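PDB 1ICM: intestinal fatty acid binding protein from Rattus norvegicus, which binds long-chain fatty acids such as myristate inside its beta-barrel and probably carries them through the cytosol of intestinal cells. Local coordinates for residues 3-17 with 117-131. Residues are numbered along the deposited sequence; the frame is centred on the assembly and turned at random.
Sequences DGTWKVDRNENYEKF and YTYEGVEAKRIFKKE. With MYR (myristic acid), chain B.
The first and last strands of the fatty-acid-binding protein beta-barrel, 4-12 and 122-130, pair antiparallel here, and a classic beta bulge interrupts their ladder: Asp9 N (2.8 Å) and, weakly, Arg10 N both donate to Ile127 O. On the outer face beside the bulge, the guanidinium of Arg10 lies over Ile127, its NH1 3.5 Å from CG2, while Arg10 NH1 donates to Asp9 OD2 in a salt bridge, the carboxylate oxygen lying in the guanidinium plane; the same OD2 makes a long salt bridge to Lys129 NZ. Glu112 forms salt bridges with both Arg10 and Lys129, which probably offsets their like charges. Toward the interior, Arg126 NE gives a hydrogen bond of 2.7 Å to Asn11 OD1, approaching from above the amide plane. A bend at chi3 (80°) carries the guanidinium under the Tyr14 ring, with Tyr14 CE2 over the centre of the guanidinium and Arg126 CD 3.9 Å from the ring centroid in a CH-pi contact. One water joins Arg126 NH1 to the hydroxyls of Tyr14 and Tyr117, and Arg126 NH2 forms a salt bridge with Asp34. A leucine in its place would probably leave Asn11 OD1 and the Asp34 carboxylate without this partner and take away the guanidinium packed on the Tyr14 ring. Farther along, Phe17 CB rests 3.5 Å from Ala124 CB and its CE2 3.4 Å from Tyr119 CB. Helix 14-21 thus closes over the end of the 112-119/122-130 hairpin, where the myristate tail runs past Tyr14 and Tyr117, while strand 37-43 flanks strand 4-12.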
loop_
_atom_site.group_PDB
_atom_site.type_symbol
_atom_site.label_atom_id
_atom_site.label_comp_id
_atom_site.label_asym_id
_atom_site.label_seq_id
_atom_site.Cartn_x
_atom_site.Cartn_y
_atom_site.Cartn_z
ATOM N N ASP A 3 12.412 -5.897 -5.879
ATOM C CA ASP A 3 13.452 -4.912 -6.146
ATOM C C ASP A 3 13.148 -4.056 -7.342
ATOM O O ASP A 3 12.814 -4.537 -8.418
ATOM C CB ASP A 3 14.788 -5.606 -6.526
ATOM C CG ASP A 3 15.016 -6.758 -5.625
ATOM O OD1 ASP A 3 15.543 -6.585 -4.524
ATOM O OD2 ASP A 3 14.533 -7.866 -6.170
ATOM N N GLY A 4 13.317 -2.758 -7.186
ATOM C CA GLY A 4 13.020 -2.007 -8.397
ATOM C C GLY A 4 12.096 -0.796 -8.199
ATOM O O GLY A 4 11.632 -0.543 -7.083
ATOM N N THR A 5 11.892 -0.074 -9.312
ATOM C CA THR A 5 11.078 1.106 -9.312
ATOM C C THR A 5 9.803 0.753 -9.980
ATOM O O THR A 5 9.923 0.179 -11.054
ATOM C CB THR A 5 11.834 2.303 -9.906
ATOM O OG1 THR A 5 12.867 2.599 -8.967
ATOM C CG2 THR A 5 10.875 3.482 -9.920
ATOM N N TRP A 6 8.660 1.057 -9.324
ATOM C CA TRP A 6 7.350 0.672 -9.853
ATOM C C TRP A 6 6.461 1.912 -9.936
ATOM O O TRP A 6 6.455 2.725 -9.015
ATOM C CB TRP A 6 6.730 -0.310 -8.846
ATOM C CG TRP A 6 7.527 -1.583 -8.596
ATOM C CD1 TRP A 6 8.462 -1.779 -7.615
ATOM C CD2 TRP A 6 7.445 -2.801 -9.342
ATOM N NE1 TRP A 6 9.008 -3.041 -7.717
ATOM C CE2 TRP A 6 8.375 -3.700 -8.761
ATOM C CE3 TRP A 6 6.709 -3.221 -10.474
ATOM C CZ2 TRP A 6 8.531 -5.004 -9.270
ATOM C CZ3 TRP A 6 6.859 -4.512 -10.971
ATOM C CH2 TRP A 6 7.783 -5.372 -10.369
ATOM N N LYS A 7 5.681 2.040 -11.008
ATOM C CA LYS A 7 4.814 3.193 -11.222
ATOM C C LYS A 7 3.396 2.733 -11.446
ATOM O O LYS A 7 3.091 1.853 -12.264
ATOM C CB LYS A 7 5.258 4.019 -12.425
ATOM C CG LYS A 7 4.410 5.260 -12.733
ATOM C CD LYS A 7 4.781 6.538 -11.971
ATOM C CE LYS A 7 4.243 7.847 -12.560
ATOM N NZ LYS A 7 5.067 9.044 -12.268
ATOM N N VAL A 8 2.478 3.359 -10.720
ATOM C CA VAL A 8 1.106 2.901 -10.890
ATOM C C VAL A 8 0.573 2.992 -12.304
ATOM O O VAL A 8 0.847 3.978 -12.970
ATOM C CB VAL A 8 0.193 3.578 -9.861
ATOM C CG1 VAL A 8 0.018 5.060 -10.220
ATOM C CG2 VAL A 8 -1.157 2.850 -9.781
ATOM N N ASP A 9 -0.198 1.988 -12.749
ATOM C CA ASP A 9 -0.753 1.952 -14.081
ATOM C C ASP A 9 -2.282 1.990 -14.095
ATOM O O ASP A 9 -2.880 2.724 -14.888
ATOM C CB ASP A 9 -0.280 0.646 -14.708
ATOM C CG ASP A 9 -0.793 0.473 -16.102
ATOM O OD1 ASP A 9 -0.454 1.404 -16.938
ATOM O OD2 ASP A 9 -1.458 -0.467 -16.439
ATOM N N ARG A 10 -2.946 1.183 -13.252
ATOM C CA ARG A 10 -4.399 1.191 -13.219
ATOM C C ARG A 10 -4.905 0.772 -11.850
ATOM O O ARG A 10 -4.140 0.190 -11.067
ATOM C CB ARG A 10 -5.041 0.357 -14.303
ATOM C CG ARG A 10 -4.499 -1.059 -14.230
ATOM C CD ARG A 10 -4.793 -1.886 -15.489
ATOM N NE ARG A 10 -4.414 -3.289 -15.309
ATOM C CZ ARG A 10 -3.171 -3.808 -15.381
ATOM N NH1 ARG A 10 -2.109 -3.063 -15.666
ATOM N NH2 ARG A 10 -2.943 -5.110 -15.196
ATOM N N ASN A 11 -6.170 1.083 -11.587
ATOM C CA ASN A 11 -6.772 0.734 -10.301
ATOM C C ASN A 11 -8.052 -0.032 -10.524
ATOM O O ASN A 11 -8.654 0.044 -11.609
ATOM C CB ASN A 11 -7.216 2.004 -9.573
ATOM C CG ASN A 11 -6.115 3.040 -9.469
ATOM O OD1 ASN A 11 -5.002 2.834 -8.962
ATOM N ND2 ASN A 11 -6.452 4.222 -9.953
ATOM N N GLU A 12 -8.473 -0.739 -9.480
ATOM C CA GLU A 12 -9.732 -1.457 -9.550
ATOM C C GLU A 12 -10.513 -1.161 -8.278
ATOM O O GLU A 12 -9.957 -1.333 -7.197
ATOM C CB GLU A 12 -9.547 -2.973 -9.746
ATOM C CG GLU A 12 -9.123 -3.284 -11.195
ATOM C CD GLU A 12 -9.033 -4.757 -11.537
ATOM O OE1 GLU A 12 -9.709 -5.509 -10.707
ATOM O OE2 GLU A 12 -8.393 -5.185 -12.481
ATOM N N ASN A 13 -11.725 -0.620 -8.440
ATOM C CA ASN A 13 -12.589 -0.268 -7.317
ATOM C C ASN A 13 -11.965 0.614 -6.275
ATOM O O ASN A 13 -12.354 0.592 -5.104
ATOM C CB ASN A 13 -13.017 -1.580 -6.657
ATOM C CG ASN A 13 -14.385 -1.512 -6.016
ATOM O OD1 ASN A 13 -15.342 -0.909 -6.553
ATOM N ND2 ASN A 13 -14.454 -2.151 -4.845
ATOM N N TYR A 14 -10.960 1.433 -6.644
ATOM C CA TYR A 14 -10.286 2.262 -5.680
ATOM C C TYR A 14 -11.147 3.386 -5.084
ATOM O O TYR A 14 -11.053 3.755 -3.898
ATOM C CB TYR A 14 -8.968 2.723 -6.363
ATOM C CG TYR A 14 -7.995 3.337 -5.401
ATOM C CD1 TYR A 14 -7.739 2.743 -4.164
ATOM C CD2 TYR A 14 -7.306 4.511 -5.696
ATOM C CE1 TYR A 14 -6.823 3.265 -3.247
ATOM C CE2 TYR A 14 -6.377 5.038 -4.801
ATOM C CZ TYR A 14 -6.129 4.438 -3.565
ATOM O OH TYR A 14 -5.189 4.964 -2.697
ATOM N N GLU A 15 -11.994 3.989 -5.899
ATOM C CA GLU A 15 -12.786 5.049 -5.301
ATOM C C GLU A 15 -13.765 4.545 -4.263
ATOM O O GLU A 15 -13.908 5.208 -3.260
ATOM C CB GLU A 15 -13.552 5.928 -6.318
ATOM C CG GLU A 15 -12.628 6.920 -7.073
ATOM C CD GLU A 15 -13.352 7.686 -8.150
ATOM O OE1 GLU A 15 -14.478 8.118 -7.983
ATOM O OE2 GLU A 15 -12.659 7.806 -9.272
ATOM N N LYS A 16 -14.427 3.403 -4.496
ATOM C CA LYS A 16 -15.374 2.844 -3.533
ATOM C C LYS A 16 -14.611 2.493 -2.265
ATOM O O LYS A 16 -15.068 2.693 -1.137
ATOM C CB LYS A 16 -16.031 1.595 -4.085
ATOM C CG LYS A 16 -17.361 1.867 -4.772
ATOM C CD LYS A 16 -18.459 2.339 -3.813
ATOM C CE LYS A 16 -19.707 2.925 -4.475
ATOM N NZ LYS A 16 -20.463 3.891 -3.648
ATOM N N PHE A 17 -13.396 1.982 -2.439
ATOM C CA PHE A 17 -12.594 1.638 -1.274
ATOM C C PHE A 17 -12.285 2.879 -0.450
ATOM O O PHE A 17 -12.379 2.901 0.790
ATOM C CB PHE A 17 -11.306 0.887 -1.715
ATOM C CG PHE A 17 -10.371 0.639 -0.559
ATOM C CD1 PHE A 17 -9.449 1.589 -0.131
ATOM C CD2 PHE A 17 -10.445 -0.569 0.135
ATOM C CE1 PHE A 17 -8.596 1.350 0.943
ATOM C CE2 PHE A 17 -9.626 -0.826 1.233
ATOM C CZ PHE A 17 -8.714 0.142 1.643
ATOM N N TYR A 117 -6.028 -4.588 -1.502
ATOM C CA TYR A 117 -6.416 -4.225 -0.143
ATOM C C TYR A 117 -7.858 -4.703 0.138
ATOM O O TYR A 117 -8.728 -4.747 -0.746
ATOM C CB TYR A 117 -6.495 -2.684 0.083
ATOM C CG TYR A 117 -5.396 -1.796 -0.486
ATOM C CD1 TYR A 117 -4.067 -1.977 -0.091
ATOM C CD2 TYR A 117 -5.687 -0.759 -1.376
ATOM C CE1 TYR A 117 -3.044 -1.165 -0.587
ATOM C CE2 TYR A 117 -4.676 0.077 -1.865
ATOM C CZ TYR A 117 -3.347 -0.138 -1.483
ATOM O OH TYR A 117 -2.330 0.657 -1.970
ATOM N N THR A 118 -8.137 -4.951 1.409
ATOM C CA THR A 118 -9.509 -5.251 1.809
ATOM C C THR A 118 -9.786 -4.477 3.108
ATOM O O THR A 118 -8.954 -4.382 4.015
ATOM C CB THR A 118 -9.851 -6.746 2.071
ATOM O OG1 THR A 118 -8.960 -7.231 3.063
ATOM C CG2 THR A 118 -9.724 -7.594 0.808
ATOM N N TYR A 119 -11.005 -3.960 3.176
ATOM C CA TYR A 119 -11.424 -3.217 4.349
ATOM C C TYR A 119 -12.960 -3.232 4.437
ATOM O O TYR A 119 -13.646 -2.891 3.455
ATOM C CB TYR A 119 -10.949 -1.751 4.259
ATOM C CG TYR A 119 -11.413 -0.886 5.416
ATOM C CD1 TYR A 119 -10.794 -0.953 6.667
ATOM C CD2 TYR A 119 -12.403 0.068 5.213
ATOM C CE1 TYR A 119 -11.132 -0.169 7.772
ATOM C CE2 TYR A 119 -12.742 0.883 6.298
ATOM C CZ TYR A 119 -12.149 0.756 7.557
ATOM O OH TYR A 119 -12.511 1.586 8.595
ATOM N N GLU A 120 -13.464 -3.718 5.580
ATOM C CA GLU A 120 -14.873 -3.782 5.885
ATOM C C GLU A 120 -15.686 -4.363 4.790
ATOM O O GLU A 120 -16.734 -3.840 4.459
ATOM C CB GLU A 120 -15.404 -2.383 6.185
ATOM C CG GLU A 120 -14.884 -1.868 7.528
ATOM C CD GLU A 120 -15.467 -2.692 8.642
ATOM O OE1 GLU A 120 -16.750 -2.439 8.809
ATOM O OE2 GLU A 120 -14.821 -3.490 9.302
ATOM N N GLY A 121 -15.189 -5.422 4.171
ATOM C CA GLY A 121 -15.970 -6.013 3.095
ATOM C C GLY A 121 -15.791 -5.468 1.683
ATOM O O GLY A 121 -16.480 -5.927 0.750
ATOM N N VAL A 122 -14.851 -4.518 1.503
ATOM C CA VAL A 122 -14.637 -3.981 0.159
ATOM C C VAL A 122 -13.171 -4.262 -0.197
ATOM O O VAL A 122 -12.270 -4.155 0.661
ATOM C CB VAL A 122 -14.788 -2.451 0.187
ATOM C CG1 VAL A 122 -14.626 -1.896 -1.224
ATOM C CG2 VAL A 122 -16.199 -2.138 0.683
ATOM N N GLU A 123 -13.021 -4.623 -1.469
ATOM C CA GLU A 123 -11.690 -4.947 -2.001
ATOM C C GLU A 123 -11.300 -3.893 -3.041
ATOM O O GLU A 123 -12.156 -3.380 -3.771
ATOM C CB GLU A 123 -11.833 -6.293 -2.768
ATOM C CG GLU A 123 -10.539 -6.861 -3.398
ATOM C CD GLU A 123 -10.805 -7.919 -4.460
ATOM O OE1 GLU A 123 -11.894 -8.317 -4.832
ATOM O OE2 GLU A 123 -9.717 -8.409 -4.971
ATOM N N ALA A 124 -10.004 -3.603 -3.144
ATOM C CA ALA A 124 -9.540 -2.667 -4.168
ATOM C C ALA A 124 -8.165 -3.156 -4.611
ATOM O O ALA A 124 -7.460 -3.812 -3.843
ATOM C CB ALA A 124 -9.303 -1.270 -3.619
ATOM N N LYS A 125 -7.736 -2.817 -5.826
ATOM C CA LYS A 125 -6.387 -3.155 -6.262
ATOM C C LYS A 125 -5.769 -1.931 -6.960
ATOM O O LYS A 125 -6.465 -1.093 -7.605
ATOM C CB LYS A 125 -6.373 -4.193 -7.364
ATOM C CG LYS A 125 -7.204 -5.417 -7.079
ATOM C CD LYS A 125 -6.519 -6.597 -7.739
ATOM C CE LYS A 125 -7.497 -7.632 -8.260
ATOM N NZ LYS A 125 -8.428 -8.151 -7.249
ATOM N N ARG A 126 -4.444 -1.876 -6.837
ATOM C CA ARG A 126 -3.595 -0.901 -7.518
ATOM C C ARG A 126 -2.548 -1.738 -8.251
ATOM O O ARG A 126 -1.855 -2.508 -7.599
ATOM C CB ARG A 126 -2.931 0.105 -6.597
ATOM C CG ARG A 126 -4.029 0.888 -5.867
ATOM C CD ARG A 126 -3.603 2.304 -5.483
ATOM N NE ARG A 126 -3.699 3.200 -6.637
ATOM C CZ ARG A 126 -3.191 4.414 -6.535
ATOM N NH1 ARG A 126 -2.625 4.755 -5.358
ATOM N NH2 ARG A 126 -3.291 5.251 -7.557
ATOM N N ILE A 127 -2.463 -1.620 -9.569
ATOM C CA ILE A 127 -1.461 -2.397 -10.320
ATOM C C ILE A 127 -0.334 -1.504 -10.862
ATOM O O ILE A 127 -0.605 -0.481 -11.503
ATOM C CB ILE A 127 -2.244 -3.143 -11.394
ATOM C CG1 ILE A 127 -3.264 -4.070 -10.707
ATOM C CG2 ILE A 127 -1.282 -3.879 -12.340
ATOM C CD1 ILE A 127 -4.385 -4.570 -11.612
ATOM N N PHE A 128 0.942 -1.853 -10.646
ATOM C CA PHE A 128 2.079 -1.051 -11.075
ATOM C C PHE A 128 2.896 -1.708 -12.171
ATOM O O PHE A 128 2.914 -2.947 -12.218
ATOM C CB PHE A 128 3.060 -0.960 -9.889
ATOM C CG PHE A 128 2.434 -0.352 -8.642
ATOM C CD1 PHE A 128 1.467 -1.025 -7.880
ATOM C CD2 PHE A 128 2.803 0.927 -8.219
ATOM C CE1 PHE A 128 0.892 -0.441 -6.740
ATOM C CE2 PHE A 128 2.237 1.537 -7.092
ATOM C CZ PHE A 128 1.274 0.844 -6.347
ATOM N N LYS A 129 3.551 -0.904 -13.024
ATOM C CA LYS A 129 4.397 -1.445 -14.072
ATOM C C LYS A 129 5.815 -1.156 -13.671
ATOM O O LYS A 129 6.075 -0.157 -13.028
ATOM C CB LYS A 129 4.137 -0.843 -15.434
ATOM C CG LYS A 129 3.057 -1.605 -16.183
ATOM C CD LYS A 129 2.753 -0.901 -17.493
ATOM C CE LYS A 129 1.388 -1.285 -18.044
ATOM N NZ LYS A 129 1.228 -2.747 -18.167
ATOM N N LYS A 130 6.736 -2.049 -14.010
ATOM C CA LYS A 130 8.118 -1.780 -13.646
ATOM C C LYS A 130 8.677 -0.753 -14.627
ATOM O O LYS A 130 8.383 -0.778 -15.822
ATOM C CB LYS A 130 8.930 -3.067 -13.739
ATOM C CG LYS A 130 9.959 -3.216 -12.628
ATOM C CD LYS A 130 10.657 -4.557 -12.819
ATOM C CE LYS A 130 11.346 -5.113 -11.599
ATOM N NZ LYS A 130 11.524 -6.562 -11.789
ATOM N N GLU A 131 9.476 0.186 -14.121
ATOM C CA GLU A 131 10.128 1.260 -14.860
ATOM C C GLU A 131 11.221 0.731 -15.782
ATOM O O GLU A 131 12.055 1.560 -16.232
ATOM C CB GLU A 131 10.832 2.214 -13.870
ATOM C CG GLU A 131 11.252 3.568 -14.461
ATOM C CD GLU A 131 10.229 4.636 -14.200
ATOM O OE1 GLU A 131 9.014 4.194 -14.422
ATOM O OE2 GLU A 131 10.516 5.766 -13.816
ATOM O OXT GLU A 131 11.254 -0.495 -16.037
HETATM C C1 MYR B . 4.401 -0.087 2.752
HETATM O O1 MYR B . 4.682 0.553 1.667
HETATM O O2 MYR B . 4.687 -1.250 2.871
HETATM C C2 MYR B . 3.715 0.736 3.838
HETATM C C3 MYR B . 2.326 0.260 4.219
HETATM C C4 MYR B . 1.302 0.327 3.092
HETATM C C5 MYR B . -0.116 -0.084 3.489
HETATM C C6 MYR B . -1.127 0.383 2.439
HETATM C C7 MYR B . -2.492 0.789 2.973
HETATM C C8 MYR B . -2.960 2.074 2.295
HETATM C C9 MYR B . -4.401 1.993 1.845
HETATM C C10 MYR B . -4.747 2.972 0.736
HETATM C C11 MYR B . -5.360 4.239 1.297
HETATM C C12 MYR B . -5.441 5.422 0.348
HETATM C C13 MYR B . -5.973 6.636 1.093
HETATM C C14 MYR B . -6.322 7.828 0.219
HETATM O O HOH W 1 -3.823 5.900 -10.711
HETATM O O HOH W 2 -2.606 3.480 -2.497
#